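CRISPR-associated protein, Cse1 family (Acidimicrobium ferrooxidans, PDB 4H3T) probably serves as the large Cse1 subunit of a type I-E CRISPR Cascade complex, which uses guide RNA to recognise invading DNA. Local coordinates at residues A[10-15]-A[102-107]; A[54-59]-A[160-165]; A[263-268]-A[281-286]. The protein carries 1 engineered substitution. All blocks are in the same frame, centred on the assembly; numbering follows the deposited sequence.

Contact 1: residues A[10-15]-A[102-107]; sequences FDLSSE and FDLFSK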
loop_
_atom_site.group_PDB
_atom_site.type_symbol
_atom_site.label_atom_id
_atom_site.label_comp_id
_atom_site.label_asym_id
_atom_site.label_seq_id
_atom_site.Cartn_x
_atom_site.Cartn_y
_atom_site.Cartn_z
ATOM N N PHE A 10 -16.793 24.850 5.120
ATOM C CA PHE A 10 -15.658 24.134 5.746
ATOM C C PHE A 10 -14.524 24.133 4.732
ATOM O O PHE A 10 -14.447 23.289 3.829
ATOM C CB PHE A 10 -16.051 22.732 6.245
ATOM C CG PHE A 10 -15.001 22.069 7.100
ATOM C CD1 PHE A 10 -14.849 22.418 8.444
ATOM C CD2 PHE A 10 -14.121 21.135 6.557
ATOM C CE1 PHE A 10 -13.891 21.785 9.231
ATOM C CE2 PHE A 10 -13.173 20.497 7.354
ATOM C CZ PHE A 10 -13.035 20.857 8.668
ATOM N N ASP A 11 -13.684 25.150 4.850
ATOM C CA ASP A 11 -12.579 25.401 3.927
ATOM C C ASP A 11 -11.409 24.484 4.310
ATOM O O ASP A 11 -10.727 24.704 5.312
ATOM C CB ASP A 11 -12.195 26.908 3.947
ATOM C CG ASP A 11 -11.048 27.334 3.017
ATOM O OD1 ASP A 11 -10.370 26.473 2.477
ATOM O OD2 ASP A 11 -10.819 28.516 2.883
ATOM N N LEU A 12 -11.148 23.513 3.455
ATOM C CA LEU A 12 -10.103 22.501 3.665
ATOM C C LEU A 12 -8.701 23.081 3.586
ATOM O O LEU A 12 -7.735 22.445 4.037
ATOM C CB LEU A 12 -10.279 21.362 2.649
ATOM C CG LEU A 12 -11.591 20.575 2.692
ATOM C CD1 LEU A 12 -11.624 19.576 1.544
ATOM C CD2 LEU A 12 -11.786 19.906 4.027
ATOM N N SER A 13 -8.550 24.261 3.020
ATOM C CA SER A 13 -7.231 24.893 3.034
ATOM C C SER A 13 -6.909 25.548 4.388
ATOM O O SER A 13 -5.744 25.803 4.641
ATOM C CB SER A 13 -7.104 25.944 1.934
ATOM O OG SER A 13 -7.782 27.155 2.240
ATOM N N SER A 14 -7.925 25.898 5.228
ATOM C CA SER A 14 -7.674 26.630 6.469
ATOM C C SER A 14 -8.266 25.982 7.732
ATOM O O SER A 14 -7.868 26.351 8.827
ATOM C CB SER A 14 -8.189 28.071 6.341
ATOM O OG SER A 14 -9.544 28.067 5.918
ATOM N N GLU A 15 -9.108 24.979 7.604
ATOM C CA GLU A 15 -9.671 24.244 8.763
ATOM C C GLU A 15 -8.893 22.989 9.033
ATOM O O GLU A 15 -8.457 22.344 8.082
ATOM C CB GLU A 15 -11.126 23.805 8.497
ATOM C CG GLU A 15 -12.029 24.961 8.211
ATOM C CD GLU A 15 -12.631 25.655 9.404
ATOM O OE1 GLU A 15 -12.079 25.573 10.527
ATOM O OE2 GLU A 15 -13.687 26.288 9.199
ATOM N N PHE A 102 -11.958 24.627 -2.489
ATOM C CA PHE A 102 -11.657 23.794 -1.332
ATOM C C PHE A 102 -12.719 23.839 -0.243
ATOM O O PHE A 102 -12.470 23.340 0.843
ATOM C CB PHE A 102 -10.305 24.184 -0.739
ATOM C CG PHE A 102 -9.191 23.616 -1.573
ATOM C CD1 PHE A 102 -8.775 22.306 -1.404
ATOM C CD2 PHE A 102 -8.559 24.393 -2.536
ATOM C CE1 PHE A 102 -7.787 21.767 -2.212
ATOM C CE2 PHE A 102 -7.587 23.852 -3.363
ATOM C CZ PHE A 102 -7.183 22.548 -3.175
ATOM N N ASP A 103 -13.902 24.348 -0.535
ATOM C CA ASP A 103 -14.991 24.374 0.450
ATOM C C ASP A 103 -15.784 23.049 0.309
ATOM O O ASP A 103 -16.421 22.755 -0.714
ATOM C CB ASP A 103 -15.837 25.669 0.299
ATOM C CG ASP A 103 -17.030 25.847 1.263
ATOM O OD1 ASP A 103 -17.168 25.048 2.216
ATOM O OD2 ASP A 103 -17.835 26.756 1.033
ATOM N N LEU A 104 -15.772 22.259 1.389
ATOM C CA LEU A 104 -16.506 20.999 1.439
ATOM C C LEU A 104 -18.033 21.174 1.249
ATOM O O LEU A 104 -18.690 20.258 0.765
ATOM C CB LEU A 104 -16.255 20.319 2.808
ATOM C CG LEU A 104 -16.535 18.823 2.897
ATOM C CD1 LEU A 104 -15.579 18.021 2.026
ATOM C CD2 LEU A 104 -16.466 18.354 4.352
ATOM N N PHE A 105 -18.593 22.319 1.666
ATOM C CA PHE A 105 -20.025 22.579 1.566
ATOM C C PHE A 105 -20.359 23.736 0.635
ATOM O O PHE A 105 -21.436 24.302 0.748
ATOM C CB PHE A 105 -20.617 22.813 2.964
ATOM C CG PHE A 105 -20.234 21.743 3.970
ATOM C CD1 PHE A 105 -20.384 20.395 3.670
ATOM C CD2 PHE A 105 -19.691 22.089 5.198
ATOM C CE1 PHE A 105 -20.057 19.408 4.613
ATOM C CE2 PHE A 105 -19.432 21.116 6.166
ATOM C CZ PHE A 105 -19.600 19.781 5.866
ATOM N N SER A 106 -19.501 24.024 -0.360
ATOM C CA SER A 106 -19.806 25.055 -1.354
ATOM C C SER A 106 -21.097 24.671 -2.081
ATOM O O SER A 106 -21.298 23.496 -2.378
ATOM C CB SER A 106 -18.674 25.202 -2.366
ATOM O OG SER A 106 -19.079 25.998 -3.472
ATOM N N LYS A 107 -21.970 25.625 -2.331
ATOM C CA LYS A 107 -23.212 25.314 -3.062
ATOM C C LYS A 107 -22.948 25.133 -4.577
ATOM O O LYS A 107 -23.698 24.451 -5.240
ATOM C CB LYS A 107 -24.291 26.391 -2.798
ATOM C CG LYS A 107 -25.091 26.085 -1.503
ATOM C CD LYS A 107 -26.451 26.773 -1.417
ATOM C CE LYS A 107 -26.417 28.164 -0.831
ATOM N NZ LYS A 107 -27.783 28.759 -0.787
#

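Contact 2: residues A[54-59]-A[160-165]; sequences PALLRL and AARWLV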
loop_
_atom_site.group_PDB
_atom_site.type_symbol
_atom_site.label_atom_id
_atom_site.label_comp_id
_atom_site.label_asym_id
_atom_site.label_seq_id
_atom_site.Cartn_x
_atom_site.Cartn_y
_atom_site.Cartn_z
ATOM N N PRO A 54 -2.391 6.318 1.775
ATOM C CA PRO A 54 -2.052 6.493 0.333
ATOM C C PRO A 54 -2.949 7.543 -0.336
ATOM O O PRO A 54 -2.529 8.341 -1.168
ATOM C CB PRO A 54 -2.318 5.090 -0.260
ATOM C CG PRO A 54 -2.295 4.179 0.871
ATOM C CD PRO A 54 -2.699 4.904 2.094
ATOM N N ALA A 55 -4.214 7.572 0.052
ATOM C CA ALA A 55 -5.181 8.503 -0.556
ATOM C C ALA A 55 -4.860 9.944 -0.215
ATOM O O ALA A 55 -4.791 10.794 -1.131
ATOM C CB ALA A 55 -6.609 8.131 -0.113
ATOM N N LEU A 56 -4.555 10.204 1.047
ATOM C CA LEU A 56 -4.228 11.564 1.501
ATOM C C LEU A 56 -2.816 11.967 1.026
ATOM O O LEU A 56 -2.622 13.100 0.644
ATOM C CB LEU A 56 -4.320 11.678 3.012
ATOM C CG LEU A 56 -5.774 11.577 3.631
ATOM C CD1 LEU A 56 -5.682 11.567 5.138
ATOM C CD2 LEU A 56 -6.668 12.665 3.047
ATOM N N LEU A 57 -1.885 11.028 0.946
ATOM C CA LEU A 57 -0.520 11.325 0.459
ATOM C C LEU A 57 -0.581 11.751 -0.992
ATOM O O LEU A 57 -0.001 12.765 -1.342
ATOM C CB LEU A 57 0.423 10.147 0.631
ATOM C CG LEU A 57 1.855 10.297 0.009
ATOM C CD1 LEU A 57 2.612 11.445 0.640
ATOM C CD2 LEU A 57 2.624 9.047 0.149
ATOM N N ARG A 58 -1.314 10.997 -1.836
ATOM C CA ARG A 58 -1.452 11.342 -3.248
ATOM C C ARG A 58 -2.180 12.656 -3.456
ATOM O O ARG A 58 -1.770 13.433 -4.293
ATOM C CB ARG A 58 -2.096 10.216 -4.024
ATOM C CG ARG A 58 -1.125 9.077 -4.125
ATOM C CD ARG A 58 -1.712 7.777 -4.478
ATOM N NE ARG A 58 -2.281 7.717 -5.821
ATOM C CZ ARG A 58 -1.753 7.124 -6.882
ATOM N NH1 ARG A 58 -0.505 6.669 -6.847
ATOM N NH2 ARG A 58 -2.451 7.016 -8.002
ATOM N N LEU A 59 -3.166 12.970 -2.635
ATOM C CA LEU A 59 -3.826 14.277 -2.717
ATOM C C LEU A 59 -2.832 15.407 -2.481
ATOM O O LEU A 59 -2.811 16.430 -3.176
ATOM C CB LEU A 59 -4.954 14.362 -1.662
ATOM C CG LEU A 59 -5.525 15.807 -1.415
ATOM C CD1 LEU A 59 -6.257 16.226 -2.593
ATOM C CD2 LEU A 59 -6.515 15.817 -0.232
ATOM N N ALA A 160 -15.696 13.508 7.331
ATOM C CA ALA A 160 -16.347 13.313 6.036
ATOM C C ALA A 160 -15.376 13.634 4.911
ATOM O O ALA A 160 -15.339 12.921 3.925
ATOM C CB ALA A 160 -17.606 14.157 5.897
ATOM N N ALA A 161 -14.598 14.687 5.073
ATOM C CA ALA A 161 -13.592 15.075 4.045
ATOM C C ALA A 161 -12.553 13.965 3.842
ATOM O O ALA A 161 -12.204 13.660 2.698
ATOM C CB ALA A 161 -12.909 16.361 4.428
ATOM N N ARG A 162 -12.034 13.381 4.942
ATOM C CA ARG A 162 -11.049 12.311 4.834
ATOM C C ARG A 162 -11.640 11.103 4.110
ATOM O O ARG A 162 -11.022 10.583 3.177
ATOM C CB ARG A 162 -10.555 11.878 6.194
ATOM C CG ARG A 162 -9.651 12.882 6.838
ATOM C CD ARG A 162 -8.987 12.345 8.078
ATOM N NE ARG A 162 -9.893 11.953 9.145
ATOM C CZ ARG A 162 -10.216 12.671 10.207
ATOM N NH1 ARG A 162 -9.826 13.932 10.310
ATOM N NH2 ARG A 162 -11.011 12.165 11.139
ATOM N N TRP A 163 -12.861 10.690 4.496
ATOM C CA TRP A 163 -13.471 9.545 3.856
ATOM C C TRP A 163 -13.894 9.791 2.413
ATOM O O TRP A 163 -13.941 8.834 1.613
ATOM C CB TRP A 163 -14.621 9.015 4.635
ATOM C CG TRP A 163 -14.183 8.360 5.902
ATOM C CD1 TRP A 163 -14.494 8.749 7.173
ATOM C CD2 TRP A 163 -13.432 7.160 6.025
ATOM N NE1 TRP A 163 -13.965 7.857 8.079
ATOM C CE2 TRP A 163 -13.220 6.940 7.411
ATOM C CE3 TRP A 163 -12.756 6.334 5.105
ATOM C CZ2 TRP A 163 -12.515 5.837 7.889
ATOM C CZ3 TRP A 163 -12.052 5.256 5.585
ATOM C CH2 TRP A 163 -11.899 5.046 6.966
ATOM N N LEU A 164 -14.195 11.043 2.081
ATOM C CA LEU A 164 -14.533 11.448 0.728
ATOM C C LEU A 164 -13.336 11.237 -0.218
ATOM O O LEU A 164 -13.492 10.657 -1.270
ATOM C CB LEU A 164 -14.970 12.907 0.751
ATOM C CG LEU A 164 -15.248 13.617 -0.528
ATOM C CD1 LEU A 164 -16.384 12.937 -1.285
ATOM C CD2 LEU A 164 -15.605 15.068 -0.239
ATOM N N VAL A 165 -12.128 11.645 0.226
ATOM C CA VAL A 165 -10.903 11.486 -0.489
ATOM C C VAL A 165 -10.609 10.010 -0.639
ATOM O O VAL A 165 -10.307 9.536 -1.729
ATOM C CB VAL A 165 -9.748 12.244 0.192
ATOM C CG1 VAL A 165 -8.416 11.939 -0.541
ATOM C CG2 VAL A 165 -10.013 13.756 0.160
#

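Contact 3: residues A[263-268]-A[281-286]; sequences RRIRLF and VLICAG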
loop_
_atom_site.group_PDB
_atom_site.type_symbol
_atom_site.label_atom_id
_atom_site.label_comp_id
_atom_site.label_asym_id
_atom_site.label_seq_id
_atom_site.Cartn_x
_atom_site.Cartn_y
_atom_site.Cartn_z
ATOM N N ARG A 263 -15.634 8.340 -8.192
ATOM C CA ARG A 263 -17.029 8.283 -7.772
ATOM C C ARG A 263 -17.700 9.654 -8.040
ATOM O O ARG A 263 -17.069 10.580 -8.562
ATOM C CB ARG A 263 -17.122 7.877 -6.270
ATOM C CG ARG A 263 -16.551 6.451 -5.962
ATOM C CD ARG A 263 -17.481 5.433 -6.476
ATOM N NE ARG A 263 -17.052 4.040 -6.242
ATOM C CZ ARG A 263 -16.311 3.294 -7.061
ATOM N NH1 ARG A 263 -15.794 3.813 -8.166
ATOM N NH2 ARG A 263 -16.075 2.029 -6.775
ATOM N N ARG A 264 -19.003 9.672 -7.862
ATOM C CA ARG A 264 -19.853 10.840 -7.862
ATOM C C ARG A 264 -20.525 10.850 -6.487
ATOM O O ARG A 264 -21.325 9.949 -6.146
ATOM C CB ARG A 264 -20.860 10.849 -9.004
ATOM C CG ARG A 264 -20.214 10.965 -10.375
ATOM C CD ARG A 264 -19.385 12.233 -10.585
ATOM N NE ARG A 264 -18.887 12.272 -11.956
ATOM C CZ ARG A 264 -17.732 11.811 -12.386
ATOM N NH1 ARG A 264 -16.823 11.382 -11.528
ATOM N NH2 ARG A 264 -17.426 11.875 -13.682
ATOM N N ILE A 265 -20.149 11.826 -5.685
ATOM C CA ILE A 265 -20.563 11.872 -4.282
ATOM C C ILE A 265 -21.121 13.225 -3.916
ATOM O O ILE A 265 -20.638 14.251 -4.366
ATOM C CB ILE A 265 -19.349 11.508 -3.368
ATOM C CG1 ILE A 265 -18.754 10.101 -3.739
ATOM C CG2 ILE A 265 -19.728 11.586 -1.902
ATOM C CD1 ILE A 265 -17.555 9.692 -2.932
ATOM N N ARG A 266 -22.096 13.214 -3.043
ATOM C CA ARG A 266 -22.638 14.437 -2.472
ATOM C C ARG A 266 -22.861 14.222 -0.999
ATOM O O ARG A 266 -23.546 13.236 -0.618
ATOM C CB ARG A 266 -23.952 14.847 -3.168
ATOM C CG ARG A 266 -24.580 16.113 -2.579
ATOM C CD ARG A 266 -25.753 16.551 -3.421
ATOM N NE ARG A 266 -26.411 17.698 -2.808
ATOM C CZ ARG A 266 -27.564 18.222 -3.207
ATOM N NH1 ARG A 266 -28.239 17.676 -4.209
ATOM N NH2 ARG A 266 -28.071 19.282 -2.578
ATOM N N LEU A 267 -22.268 15.116 -0.170
ATOM C CA LEU A 267 -22.495 15.131 1.303
ATOM C C LEU A 267 -23.710 15.999 1.572
ATOM O O LEU A 267 -23.920 16.979 0.867
ATOM C CB LEU A 267 -21.311 15.707 2.071
ATOM C CG LEU A 267 -19.956 15.081 1.843
ATOM C CD1 LEU A 267 -18.862 15.866 2.570
ATOM C CD2 LEU A 267 -19.892 13.623 2.256
ATOM N N PHE A 268 -24.533 15.641 2.525
ATOM C CA PHE A 268 -25.704 16.461 2.900
ATOM C C PHE A 268 -25.471 17.009 4.321
ATOM O O PHE A 268 -25.873 16.362 5.269
ATOM C CB PHE A 268 -26.966 15.631 2.842
ATOM C CG PHE A 268 -27.311 15.234 1.422
ATOM C CD1 PHE A 268 -28.043 16.096 0.594
ATOM C CD2 PHE A 268 -26.831 14.047 0.880
ATOM C CE1 PHE A 268 -28.416 15.703 -0.699
ATOM C CE2 PHE A 268 -27.146 13.683 -0.433
ATOM C CZ PHE A 268 -27.905 14.532 -1.229
ATOM N N VAL A 281 -25.357 10.962 2.870
ATOM C CA VAL A 281 -24.469 11.008 1.714
ATOM C C VAL A 281 -25.126 10.244 0.533
ATOM O O VAL A 281 -25.901 9.302 0.750
ATOM C CB VAL A 281 -23.049 10.424 2.040
ATOM C CG1 VAL A 281 -23.110 8.918 2.313
ATOM C CG2 VAL A 281 -22.079 10.704 0.900
ATOM N N LEU A 282 -24.766 10.631 -0.684
ATOM C CA LEU A 282 -25.152 9.938 -1.918
ATOM C C LEU A 282 -23.842 9.540 -2.613
ATOM O O LEU A 282 -22.972 10.389 -2.826
ATOM C CB LEU A 282 -26.043 10.820 -2.797
ATOM C CG LEU A 282 -26.476 10.259 -4.181
ATOM C CD1 LEU A 282 -27.137 8.897 -4.098
ATOM C CD2 LEU A 282 -27.434 11.197 -4.853
ATOM N N ILE A 283 -23.669 8.253 -2.915
ATOM C CA ILE A 283 -22.415 7.725 -3.503
ATOM C C ILE A 283 -22.770 6.920 -4.724
ATOM O O ILE A 283 -23.437 5.900 -4.594
ATOM C CB ILE A 283 -21.627 6.845 -2.508
ATOM C CG1 ILE A 283 -21.374 7.576 -1.197
ATOM C CG2 ILE A 283 -20.322 6.369 -3.090
ATOM C CD1 ILE A 283 -20.772 6.644 -0.131
ATOM N N CYS A 284 -22.258 7.346 -5.869
ATOM C CA CYS A 284 -22.552 6.817 -7.204
ATOM C C CYS A 284 -21.281 6.556 -7.944
ATOM O O CYS A 284 -20.201 7.029 -7.572
ATOM C CB CYS A 284 -23.435 7.792 -7.974
ATOM S SG CYS A 284 -24.967 8.229 -7.128
ATOM N N ALA A 285 -21.421 5.854 -9.072
ATOM C CA ALA A 285 -20.270 5.533 -9.913
ATOM C C ALA A 285 -19.645 6.743 -10.551
ATOM O O ALA A 285 -20.345 7.655 -10.952
ATOM C CB ALA A 285 -20.712 4.575 -10.999
ATOM N N GLY A 286 -18.331 6.749 -10.665
ATOM C CA GLY A 286 -17.632 7.842 -11.354
ATOM C C GLY A 286 -16.733 7.327 -12.466
ATOM O O GLY A 286 -16.999 6.304 -13.119
#

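Contact 1: residues A[10-15]-A[102-107]
Phe10 and Leu12 meet Phe102, Asp103 and Leu104 through three nearly straight N-H bonds, all within a degree of 171°. Leu12 N gives to Phe102 O at 2.9 Å, and Leu104 N to Phe10 O at 3.0 Å. The third, from Phe10 N to Asp103 OD1 at 2.9 Å, engages a side chain. With CG anti to the backbone N (chi1 180°), the Asp103 carboxylate is laid beside its own carbonyl, where Phe10 N and Phe105 N approach OD1 from opposite faces of the carboxylate plane. Two donors on one oxygen, with OD2 bonded to His9, would restrict rotation of the group.

The touching parts of the two segments run in nearly opposite directions (177°) and make a single beta bridge between loops at Asp11 and Asp103, whose CA atoms are 4.4 Å apart. Each aspartate also closes an Asx turn within its own loop: Asp103 onto Phe105 N, within a type I beta turn reaching Ser106, and Asp11 onto Ser13 N, with Ser13 OG joining from the same face of the carboxylate.

The buried leucine side is tight where Leu12 CG sits 3.4 Å from Phe102 O and its CB meets the edge of the Phe102 ring; Leu12 CD1 and Leu104 CD1 touch more loosely at 4.3 Å, and helix 157-170 lies against both leucines. The partly exposed side is held differently: Phe10 CB packs on Phe105 CE2 at 3.7 Å, but its ring leads away from 102-107 and lies with one face against Glu15 CB. Asp11, also partly exposed, turns OD2 to a salt bridge with Arg99.

Contact 2: residues A[54-59]-A[160-165]
Val165 points its two methyl branches at helix 54-59 and meets Leu56 and Leu59 at about a right angle, one leucine to each branch. CG1 stands anti to the backbone N (chi1 175°) and reaches Leu56 CD2 at 4.1 Å; the same CG1 comes within 3.8 Å of Ala55 O and 4.2 Å of Ala55 CB. The other branch, CG2, lies 4.1 Å from Leu59 CD2. The valine is thus bordered by Ala55, Leu56 and Leu59 across successive turns of the facing helix. Leu56 starts alongside the interface, and its end then bends nearer, bringing CD1 to 4.5 Å from the aliphatic CD of Arg162. All five touching residues are buried, and the side-chain contacts are aliphatic, without a polar bond between the segments.

This is a near-perpendicular helix crossing: the short segments' axes pass 9.8 Å apart at 88°, and the shared patch is small, 208 Å² in all, as expected of a steep crossing. The Arg162 guanidinium is occupied elsewhere, NH1 bonding to Trp17 O and forming a salt bridge with Glu29. Around the crossing, Trp237 packs on Leu59, helix 52-68 rests on strand 202-206 through Pro54 and Leu57, and helix 157-170 sets Ala160 and Leu164 against strand 263-272.

Contact 3: residues A[263-268]-A[281-286]
Arg264 and Cys284 form a hydrogen-bonded antiparallel pair, with Arg264 N to Cys284 O at 2.9 Å and Cys284 N to Arg264 O at 2.8 Å. Arg266 and Leu282 repeat the pattern, and the two strands run at 165° as the arms of a beta hairpin.

From this pair the arginine can be traced outward. Its CB lies 4.1 Å from Cys284 CB; CG comes to 3.4 Å from Ala285 O; a bend at chi2 (-60°) then carries the chain along the strand end, where Gly286 CA lies over one face of the guanidinium, 3.6 Å from NH1. NE gives to Gly243 O, NH2 forms a salt bridge with Asp287, and NH1 is shared between Gln261 O and Arg263 O, the latter close to the guanidinium plane. A leucine in its place would probably leave Asp287 without its charged mate and the Gly243 and Gln261 carbonyls without these donors.

The other face carries Ile265, Ile283, Leu267 and Val281. Ile265 and Ile283 lie side by side, while Val281 CG2 reaches across to Ile265 CG2 at 3.8 Å and to Leu267 CD2 at 3.9 Å. At the far end of the pairing, the ring edge of Phe268 meets Leu282 CB. Helix 157-170 covers the aliphatic face through Ala160, Leu164, Arg167 and His168, and Val281 bonds by its backbone to Lys126 of strand 126-127.

Overall arrangement
Helix 157-170 ties the three together: contact 2 includes its residues 160-165, and contacts 1 and 3 pack on it. All three are buried, but their centres lie about 14 Å (contact 2), 24 Å (contact 3) and 28 Å (contact 1) from the chain centre, and contact 1, the outermost, has partly exposed aspartates. Leu164 is a common neighbour, with CD2 3.7 Å from Leu104 CD1 and CD1 3.7 Å from Ile265 CG2. Contacts 1 and 3 also meet directly, through Leu104 and Leu267. Chemistry follows place: the innermost contact is aliphatic packing, the hairpin of contact 3 combines regular backbone bonding with arginine-borne polar links, and contact 1 relies on carboxylate-closed turns around one bridge.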